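Local coordinates for phage-related protein (Bordetella bronchiseptica RB50, PDB 3BJQ) that probably serves as a coat protein that builds the head shell of a phage-derived particle in Bordetella bronchiseptica, at residues E[84-92]-E[111-119]; E[11-22]-E[270-278]. One frame throughout, in Å; residues are numbered along the deposited sequence.

Contact 1: E[84-92]-E[111-119]; sequences PSALEAKVP and SVNTVLRIM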
loop_
_atom_site.group_PDB
_atom_site.type_symbol
_atom_site.label_atom_id
_atom_site.label_comp_id
_atom_site.label_asym_id
_atom_site.label_seq_id
_atom_site.Cartn_x
_atom_site.Cartn_y
_atom_site.Cartn_z
ATOM N N PRO E 84 -22.176 32.629 17.439
ATOM C CA PRO E 84 -22.233 31.866 16.210
ATOM C C PRO E 84 -22.259 32.826 15.030
ATOM O O PRO E 84 -23.169 33.639 14.922
ATOM C CB PRO E 84 -23.564 31.113 16.321
ATOM C CG PRO E 84 -23.864 31.065 17.728
ATOM C CD PRO E 84 -23.337 32.338 18.296
ATOM N N SER E 85 -21.263 32.747 14.166
ATOM C CA SER E 85 -21.124 33.733 13.101
ATOM C C SER E 85 -20.743 33.061 11.786
ATOM O O SER E 85 -19.790 33.484 11.105
ATOM C CB SER E 85 -20.068 34.778 13.490
ATOM O OG SER E 85 -20.308 35.327 14.784
ATOM N N ALA E 86 -21.472 32.001 11.445
ATOM C CA ALA E 86 -21.226 31.271 10.213
ATOM C C ALA E 86 -21.570 32.141 9.005
ATOM O O ALA E 86 -22.572 32.855 8.997
ATOM C CB ALA E 86 -22.033 29.962 10.191
ATOM N N LEU E 87 -20.703 32.088 8.002
ATOM C CA LEU E 87 -20.894 32.818 6.759
ATOM C C LEU E 87 -21.174 31.765 5.691
ATOM O O LEU E 87 -21.257 30.575 6.005
ATOM C CB LEU E 87 -19.632 33.631 6.443
ATOM C CG LEU E 87 -19.257 34.751 7.420
ATOM C CD1 LEU E 87 -17.897 35.365 7.103
ATOM C CD2 LEU E 87 -20.323 35.836 7.405
ATOM N N GLU E 88 -21.363 32.203 4.455
ATOM C CA GLU E 88 -21.664 31.309 3.347
ATOM C C GLU E 88 -20.773 31.641 2.154
ATOM O O GLU E 88 -20.935 32.693 1.510
ATOM C CB GLU E 88 -23.150 31.403 2.945
ATOM C CG GLU E 88 -24.092 30.501 3.773
ATOM C CD GLU E 88 -25.545 30.649 3.396
ATOM O OE1 GLU E 88 -25.883 31.638 2.718
ATOM O OE2 GLU E 88 -26.353 29.776 3.773
ATOM N N ALA E 89 -19.837 30.735 1.872
ATOM C CA ALA E 89 -19.010 30.800 0.680
ATOM C C ALA E 89 -19.903 30.532 -0.540
ATOM O O ALA E 89 -20.837 29.746 -0.459
ATOM C CB ALA E 89 -17.927 29.764 0.775
ATOM N N LYS E 90 -19.573 31.132 -1.675
ATOM C CA LYS E 90 -20.427 31.105 -2.858
ATOM C C LYS E 90 -19.596 30.858 -4.098
ATOM O O LYS E 90 -18.584 31.515 -4.304
ATOM C CB LYS E 90 -21.136 32.466 -2.968
ATOM C CG LYS E 90 -21.999 32.700 -4.151
ATOM C CD LYS E 90 -22.866 33.970 -3.970
ATOM C CE LYS E 90 -22.021 35.231 -3.761
ATOM N NZ LYS E 90 -21.044 35.438 -4.885
ATOM N N VAL E 91 -20.022 29.887 -4.900
ATOM C CA VAL E 91 -19.423 29.659 -6.199
ATOM C C VAL E 91 -20.471 29.970 -7.241
ATOM O O VAL E 91 -21.404 29.184 -7.423
ATOM C CB VAL E 91 -18.895 28.204 -6.372
ATOM C CG1 VAL E 91 -18.462 27.992 -7.802
ATOM C CG2 VAL E 91 -17.742 27.949 -5.458
ATOM N N PRO E 92 -20.340 31.121 -7.925
ATOM C CA PRO E 92 -21.318 31.504 -8.919
ATOM C C PRO E 92 -21.250 30.625 -10.160
ATOM O O PRO E 92 -20.169 30.155 -10.542
ATOM C CB PRO E 92 -20.944 32.966 -9.253
ATOM C CG PRO E 92 -19.588 33.150 -8.866
ATOM C CD PRO E 92 -19.252 32.111 -7.819
ATOM N N SER E 111 -13.774 29.829 -2.941
ATOM C CA SER E 111 -14.948 30.468 -2.338
ATOM C C SER E 111 -14.839 30.511 -0.813
ATOM O O SER E 111 -15.264 31.473 -0.176
ATOM C CB SER E 111 -16.220 29.723 -2.737
ATOM O OG SER E 111 -16.303 28.465 -2.065
ATOM N N VAL E 112 -14.256 29.465 -0.235
ATOM C CA VAL E 112 -14.106 29.354 1.221
ATOM C C VAL E 112 -13.067 30.333 1.764
ATOM O O VAL E 112 -13.267 30.932 2.834
ATOM C CB VAL E 112 -13.770 27.900 1.635
ATOM C CG1 VAL E 112 -13.211 27.845 3.061
ATOM C CG2 VAL E 112 -15.020 27.019 1.489
ATOM N N ASN E 113 -11.960 30.477 1.037
ATOM C CA ASN E 113 -10.928 31.441 1.370
ATOM C C ASN E 113 -11.480 32.843 1.596
ATOM O O ASN E 113 -11.032 33.551 2.480
ATOM C CB ASN E 113 -9.880 31.496 0.249
ATOM C CG ASN E 113 -8.928 30.306 0.271
ATOM O OD1 ASN E 113 -8.855 29.551 1.241
ATOM N ND2 ASN E 113 -8.223 30.130 -0.812
ATOM N N THR E 114 -12.404 33.248 0.744
ATOM C CA THR E 114 -13.033 34.539 0.821
ATOM C C THR E 114 -13.634 34.798 2.187
ATOM O O THR E 114 -13.338 35.832 2.829
ATOM C CB THR E 114 -14.108 34.627 -0.264
ATOM O OG1 THR E 114 -13.444 34.555 -1.534
ATOM C CG2 THR E 114 -14.951 35.907 -0.162
ATOM N N VAL E 115 -14.433 33.847 2.657
ATOM C CA VAL E 115 -15.074 33.985 3.970
ATOM C C VAL E 115 -14.082 33.825 5.137
ATOM O O VAL E 115 -14.214 34.498 6.164
ATOM C CB VAL E 115 -16.305 33.049 4.100
ATOM C CG1 VAL E 115 -17.269 33.340 2.981
ATOM C CG2 VAL E 115 -15.893 31.609 4.078
ATOM N N LEU E 116 -13.062 32.984 4.972
ATOM C CA LEU E 116 -12.062 32.827 6.002
ATOM C C LEU E 116 -11.292 34.136 6.195
ATOM O O LEU E 116 -10.897 34.456 7.313
ATOM C CB LEU E 116 -11.114 31.652 5.690
ATOM C CG LEU E 116 -11.725 30.245 5.799
ATOM C CD1 LEU E 116 -10.722 29.171 5.435
ATOM C CD2 LEU E 116 -12.234 30.033 7.233
ATOM N N ARG E 117 -11.067 34.880 5.117
ATOM C CA ARG E 117 -10.336 36.155 5.240
ATOM C C ARG E 117 -11.116 37.188 6.019
ATOM O O ARG E 117 -10.546 37.968 6.778
ATOM C CB ARG E 117 -9.975 36.774 3.902
ATOM C CG ARG E 117 -9.039 37.984 4.151
ATOM C CD ARG E 117 -8.840 38.829 2.984
ATOM N NE ARG E 117 -7.878 39.919 3.208
ATOM C CZ ARG E 117 -8.184 41.180 3.505
ATOM N NH1 ARG E 117 -9.422 41.561 3.742
ATOM N NH2 ARG E 117 -7.205 42.067 3.612
ATOM N N ILE E 118 -12.414 37.222 5.783
ATOM C CA ILE E 118 -13.316 38.060 6.538
ATOM C C ILE E 118 -13.256 37.730 8.023
ATOM O O ILE E 118 -13.199 38.621 8.867
ATOM C CB ILE E 118 -14.772 37.853 6.066
ATOM C CG1 ILE E 118 -14.981 38.444 4.677
ATOM C CG2 ILE E 118 -15.740 38.494 7.030
ATOM C CD1 ILE E 118 -15.794 39.736 4.676
HETATM N N MSE E 119 -13.287 36.441 8.344
HETATM C CA MSE E 119 -13.204 36.004 9.736
HETATM C C MSE E 119 -11.843 36.303 10.346
HETATM O O MSE E 119 -11.724 36.569 11.546
HETATM C CB MSE E 119 -13.501 34.503 9.842
HETATM C CG MSE E 119 -14.979 34.179 9.658
HETATM SE SE MSE E 119 -15.333 32.285 9.376
HETATM C CE MSE E 119 -17.285 32.403 9.203
HETATM O O HOH W 1 -17.238 32.961 -1.031
#
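Ser111 O and Lys90 N are joined through a water, which donates to Ser111 O at 2.6 Å and accepts from Lys90 N at 3.0 Å. This link ties the strand to the helix beside Ala89 and Ser111, where the backbones come nearest. The small methyl of Ala89 lies against the helix backbone, CB 3.3 Å from Ser111 O, and so lets strand 87-92 run close over helix 105-131, their axes 6.8 Å apart and roughly antiparallel (148°). Ser111 is equally small: its CB touches Val91 CG2 at 3.6 Å, while its OG turns back to bond Gly108 O within the helix. One turn on, Val115 sends CG1 to the strand backbone, 3.8 Å from Ala89 N; with chi1 at -56° this branch stands anti to its carbonyl carbon. Leu87, a longer side chain, reaches with CD1 across Ile118 at about a right angle, 3.8 Å from CG2. Further along the helix, selenomethionine Met119 meets Leu87 tip to tip, its chain extended beyond CG (chi3 -180°) to carry CE to 3.5 Å from Leu87 CG. Glu88 and Lys90 point away from the helix: Glu88 hydrogen-bonds Tyr279 and pairs with Arg70 of the second subunit, and Lys90 with Asp72 of that subunit. Apolar packing holds helix to strand, one water bridges their backbones, strand 286-299 takes further backbone bonds, and the charges turn largely to the second subunit.

Contact 2: E[11-22]-E[270-278]; sequences RVVDPILSTHAR and EGHPLVEVP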
loop_
_atom_site.group_PDB
_atom_site.type_symbol
_atom_site.label_atom_id
_atom_site.label_comp_id
_atom_site.label_asym_id
_atom_site.label_seq_id
_atom_site.Cartn_x
_atom_site.Cartn_y
_atom_site.Cartn_z
ATOM N N ARG E 11 -24.013 19.542 11.076
ATOM C CA ARG E 11 -24.213 19.785 9.658
ATOM C C ARG E 11 -23.475 18.650 8.948
ATOM O O ARG E 11 -22.746 17.876 9.603
ATOM C CB ARG E 11 -23.662 21.165 9.249
ATOM C CG ARG E 11 -23.969 22.325 10.229
ATOM C CD ARG E 11 -25.453 22.425 10.627
ATOM N NE ARG E 11 -26.352 22.425 9.471
ATOM C CZ ARG E 11 -26.837 23.511 8.869
ATOM N NH1 ARG E 11 -26.530 24.738 9.288
ATOM N NH2 ARG E 11 -27.641 23.367 7.825
ATOM N N VAL E 12 -23.676 18.514 7.639
ATOM C CA VAL E 12 -22.923 17.513 6.899
ATOM C C VAL E 12 -21.639 18.198 6.440
ATOM O O VAL E 12 -21.650 19.066 5.569
ATOM C CB VAL E 12 -23.693 16.896 5.739
ATOM C CG1 VAL E 12 -22.814 15.910 5.002
ATOM C CG2 VAL E 12 -24.934 16.208 6.260
ATOM N N VAL E 13 -20.540 17.804 7.064
ATOM C CA VAL E 13 -19.257 18.425 6.826
ATOM C C VAL E 13 -18.598 17.820 5.590
ATOM O O VAL E 13 -18.749 16.617 5.309
ATOM C CB VAL E 13 -18.381 18.343 8.100
ATOM C CG1 VAL E 13 -16.931 18.707 7.829
ATOM C CG2 VAL E 13 -18.966 19.277 9.164
ATOM N N ASP E 14 -17.942 18.694 4.820
ATOM C CA ASP E 14 -17.104 18.328 3.701
ATOM C C ASP E 14 -15.680 18.236 4.257
ATOM O O ASP E 14 -15.070 19.247 4.568
ATOM C CB ASP E 14 -17.193 19.407 2.643
ATOM C CG ASP E 14 -16.413 19.079 1.394
ATOM O OD1 ASP E 14 -15.265 18.600 1.491
ATOM O OD2 ASP E 14 -16.958 19.333 0.306
ATOM N N PRO E 15 -15.149 17.020 4.397
ATOM C CA PRO E 15 -13.878 16.854 5.082
ATOM C C PRO E 15 -12.685 17.399 4.323
ATOM O O PRO E 15 -11.709 17.806 4.945
ATOM C CB PRO E 15 -13.756 15.331 5.243
ATOM C CG PRO E 15 -14.588 14.760 4.206
ATOM C CD PRO E 15 -15.698 15.731 3.938
ATOM N N ILE E 16 -12.745 17.378 2.996
ATOM C CA ILE E 16 -11.633 17.876 2.188
ATOM C C ILE E 16 -11.555 19.393 2.286
ATOM O O ILE E 16 -10.493 19.954 2.485
ATOM C CB ILE E 16 -11.776 17.454 0.705
ATOM C CG1 ILE E 16 -11.487 15.956 0.541
ATOM C CG2 ILE E 16 -10.842 18.267 -0.168
ATOM C CD1 ILE E 16 -12.628 15.064 0.932
ATOM N N LEU E 17 -12.688 20.062 2.150
ATOM C CA LEU E 17 -12.679 21.522 2.262
ATOM C C LEU E 17 -12.427 21.981 3.709
ATOM O O LEU E 17 -11.805 23.010 3.922
ATOM C CB LEU E 17 -13.940 22.137 1.659
ATOM C CG LEU E 17 -14.041 22.156 0.128
ATOM C CD1 LEU E 17 -15.406 22.720 -0.272
ATOM C CD2 LEU E 17 -12.927 22.996 -0.474
ATOM N N SER E 18 -12.861 21.193 4.688
ATOM C CA SER E 18 -12.566 21.458 6.090
ATOM C C SER E 18 -11.063 21.358 6.364
ATOM O O SER E 18 -10.484 22.211 7.030
ATOM C CB SER E 18 -13.340 20.499 6.969
ATOM O OG SER E 18 -14.726 20.800 6.855
ATOM N N THR E 19 -10.427 20.325 5.833
ATOM C CA THR E 19 -8.980 20.198 5.939
ATOM C C THR E 19 -8.314 21.395 5.270
ATOM O O THR E 19 -7.391 21.999 5.821
ATOM C CB THR E 19 -8.515 18.877 5.347
ATOM O OG1 THR E 19 -9.088 17.824 6.131
ATOM C CG2 THR E 19 -6.975 18.758 5.328
ATOM N N HIS E 20 -8.789 21.772 4.095
ATOM C CA HIS E 20 -8.255 22.977 3.449
ATOM C C HIS E 20 -8.400 24.241 4.326
ATOM O O HIS E 20 -7.442 24.998 4.458
ATOM C CB HIS E 20 -8.896 23.186 2.084
ATOM C CG HIS E 20 -8.534 24.489 1.448
ATOM N ND1 HIS E 20 -7.416 24.641 0.656
ATOM C CD2 HIS E 20 -9.124 25.709 1.509
ATOM C CE1 HIS E 20 -7.345 25.897 0.242
ATOM N NE2 HIS E 20 -8.367 26.567 0.748
ATOM N N ALA E 21 -9.576 24.457 4.926
ATOM C CA ALA E 21 -9.818 25.606 5.809
ATOM C C ALA E 21 -8.869 25.625 7.004
ATOM O O ALA E 21 -8.474 26.702 7.444
ATOM C CB ALA E 21 -11.279 25.647 6.332
ATOM N N ARG E 22 -8.546 24.447 7.547
ATOM C CA ARG E 22 -7.633 24.353 8.702
ATOM C C ARG E 22 -6.197 24.718 8.381
ATOM O O ARG E 22 -5.455 25.077 9.270
ATOM C CB ARG E 22 -7.631 22.952 9.300
ATOM C CG ARG E 22 -8.931 22.548 9.877
ATOM C CD ARG E 22 -8.778 21.263 10.616
ATOM N NE ARG E 22 -10.048 20.858 11.209
ATOM C CZ ARG E 22 -10.954 20.097 10.610
ATOM N NH1 ARG E 22 -10.739 19.636 9.382
ATOM N NH2 ARG E 22 -12.081 19.783 11.247
ATOM N N GLU E 270 -14.256 23.280 19.155
ATOM C CA GLU E 270 -13.448 22.151 18.698
ATOM C C GLU E 270 -13.867 21.723 17.286
ATOM O O GLU E 270 -15.043 21.600 16.990
ATOM C CB GLU E 270 -13.573 20.977 19.669
ATOM C CG GLU E 270 -12.527 19.886 19.468
ATOM C CD GLU E 270 -12.632 18.751 20.497
ATOM O OE1 GLU E 270 -13.643 18.694 21.258
ATOM O OE2 GLU E 270 -11.692 17.914 20.543
ATOM N N GLY E 271 -12.890 21.540 16.411
ATOM C CA GLY E 271 -13.169 21.126 15.041
ATOM C C GLY E 271 -13.270 22.266 14.053
ATOM O O GLY E 271 -13.124 22.049 12.852
ATOM N N HIS E 272 -13.493 23.485 14.534
ATOM C CA HIS E 272 -13.584 24.637 13.645
ATOM C C HIS E 272 -12.179 25.029 13.169
ATOM O O HIS E 272 -11.223 24.902 13.910
ATOM C CB HIS E 272 -14.304 25.789 14.332
ATOM C CG HIS E 272 -15.761 25.533 14.543
ATOM N ND1 HIS E 272 -16.702 26.537 14.571
ATOM C CD2 HIS E 272 -16.448 24.376 14.665
ATOM C CE1 HIS E 272 -17.897 26.015 14.758
ATOM N NE2 HIS E 272 -17.771 24.704 14.816
ATOM N N PRO E 273 -12.046 25.523 11.932
ATOM C CA PRO E 273 -13.078 25.776 10.946
ATOM C C PRO E 273 -13.646 24.540 10.275
ATOM O O PRO E 273 -12.894 23.614 9.984
ATOM C CB PRO E 273 -12.344 26.619 9.897
ATOM C CG PRO E 273 -10.959 26.184 10.003
ATOM C CD PRO E 273 -10.727 25.952 11.449
ATOM N N LEU E 274 -14.957 24.571 10.030
ATOM C CA LEU E 274 -15.680 23.515 9.318
ATOM C C LEU E 274 -16.315 24.096 8.059
ATOM O O LEU E 274 -16.780 25.207 8.084
ATOM C CB LEU E 274 -16.830 22.952 10.168
ATOM C CG LEU E 274 -16.609 22.295 11.533
ATOM C CD1 LEU E 274 -17.955 22.208 12.281
ATOM C CD2 LEU E 274 -15.930 20.910 11.426
ATOM N N VAL E 275 -16.310 23.332 6.973
ATOM C CA VAL E 275 -17.016 23.683 5.744
ATOM C C VAL E 275 -18.058 22.591 5.512
ATOM O O VAL E 275 -17.742 21.391 5.592
ATOM C CB VAL E 275 -16.088 23.727 4.541
ATOM C CG1 VAL E 275 -16.853 24.147 3.316
ATOM C CG2 VAL E 275 -14.915 24.695 4.816
ATOM N N GLU E 276 -19.286 23.023 5.239
ATOM C CA GLU E 276 -20.412 22.137 4.967
ATOM C C GLU E 276 -20.534 21.786 3.483
ATOM O O GLU E 276 -20.086 22.545 2.597
ATOM C CB GLU E 276 -21.718 22.807 5.404
ATOM C CG GLU E 276 -21.765 23.140 6.890
ATOM C CD GLU E 276 -22.945 24.050 7.278
ATOM O OE1 GLU E 276 -24.047 23.904 6.678
ATOM O OE2 GLU E 276 -22.749 24.911 8.185
ATOM N N VAL E 277 -21.135 20.629 3.212
ATOM C CA VAL E 277 -21.406 20.216 1.839
ATOM C C VAL E 277 -22.237 21.322 1.178
ATOM O O VAL E 277 -23.064 21.956 1.852
ATOM C CB VAL E 277 -22.160 18.870 1.786
ATOM C CG1 VAL E 277 -21.289 17.748 2.291
ATOM C CG2 VAL E 277 -23.473 18.939 2.577
ATOM N N PRO E 278 -21.968 21.630 -0.101
ATOM C CA PRO E 278 -22.704 22.732 -0.721
ATOM C C PRO E 278 -24.139 22.414 -1.044
ATOM O O PRO E 278 -24.493 21.249 -1.186
ATOM C CB PRO E 278 -21.957 22.966 -2.034
ATOM C CG PRO E 278 -21.288 21.667 -2.340
ATOM C CD PRO E 278 -20.966 21.046 -1.010
#
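Val12 O accepts from Val277 N at 2.9 Å, and Asp14 N donates to Val275 O at 2.8 Å. These two bonds flank Val13 and Glu276, a non-hydrogen-bonded antiparallel pair forming a single bridge. Beside it Val12 and Val277 meet, CG1 to CG1 at 3.6 Å. Beyond the bridge the chain turns into helix 15-22, and Ser18 takes over: its OG accepts from Val275 N at 3.0 Å, nearly straight at 174°, and donates to Asp14 O from above the carbonyl plane. A small hydroxyl that both gives and takes suits this joint, for it supplies an acceptor for Val275 N where the helix backbone no longer offers one. Val275 packs into the helix, CG1 3.9 Å from Leu17 CB, and Ala21 CB rests on cis-Pro273 CG at 3.7 Å. The Arg22 guanidinium has Pro273 O over one face and makes a weak bond from NH2 to Gly271 O. At the other end, over the guanidinium of the poorly ordered Arg11, lies Glu276 OE1, a long ion pair of charges alone.

Asp14 fixes the start of the helix that carries Leu17, Ser18 and Ala21. Its CG, anti to its own backbone N (chi1 -177°), brings OD1 back to the helix start, where Leu17 N donates at 3.0 Å from above the carboxylate plane and Ile16 N adds a weak bond. Further out, Leu274 and Glu276 bond through their backbones to Ser292 and Gly290 of strand 286-299. The whole is an N-capped helix whose N-terminal extension adds a short antiparallel bridge to a beta sheet.

In the fold
Both contacts lean on strand 286-299, which is antiparallel to strand 87-92 of contact 1 and to strand 274-281 of contact 2. Helix 105-131 joins them: Val112 packs on Ala89 in contact 1 and on Val275 in contact 2, while Leu116 meets Ala21 and Asn113 probably hydrogen-bonds His20. Each contact is partly buried. Contact 1, local in sequence, sets a helix against a strand by apolar side chains; contact 2, which closes a loop of nearly 250 residues around it, adds direct backbone and hydroxyl bonds to apolar packing around Val275, with its two arginines at the periphery. Neighbouring subunits press on both, which fits the coat role suggested by the chain's partial match to phage major capsid protein E.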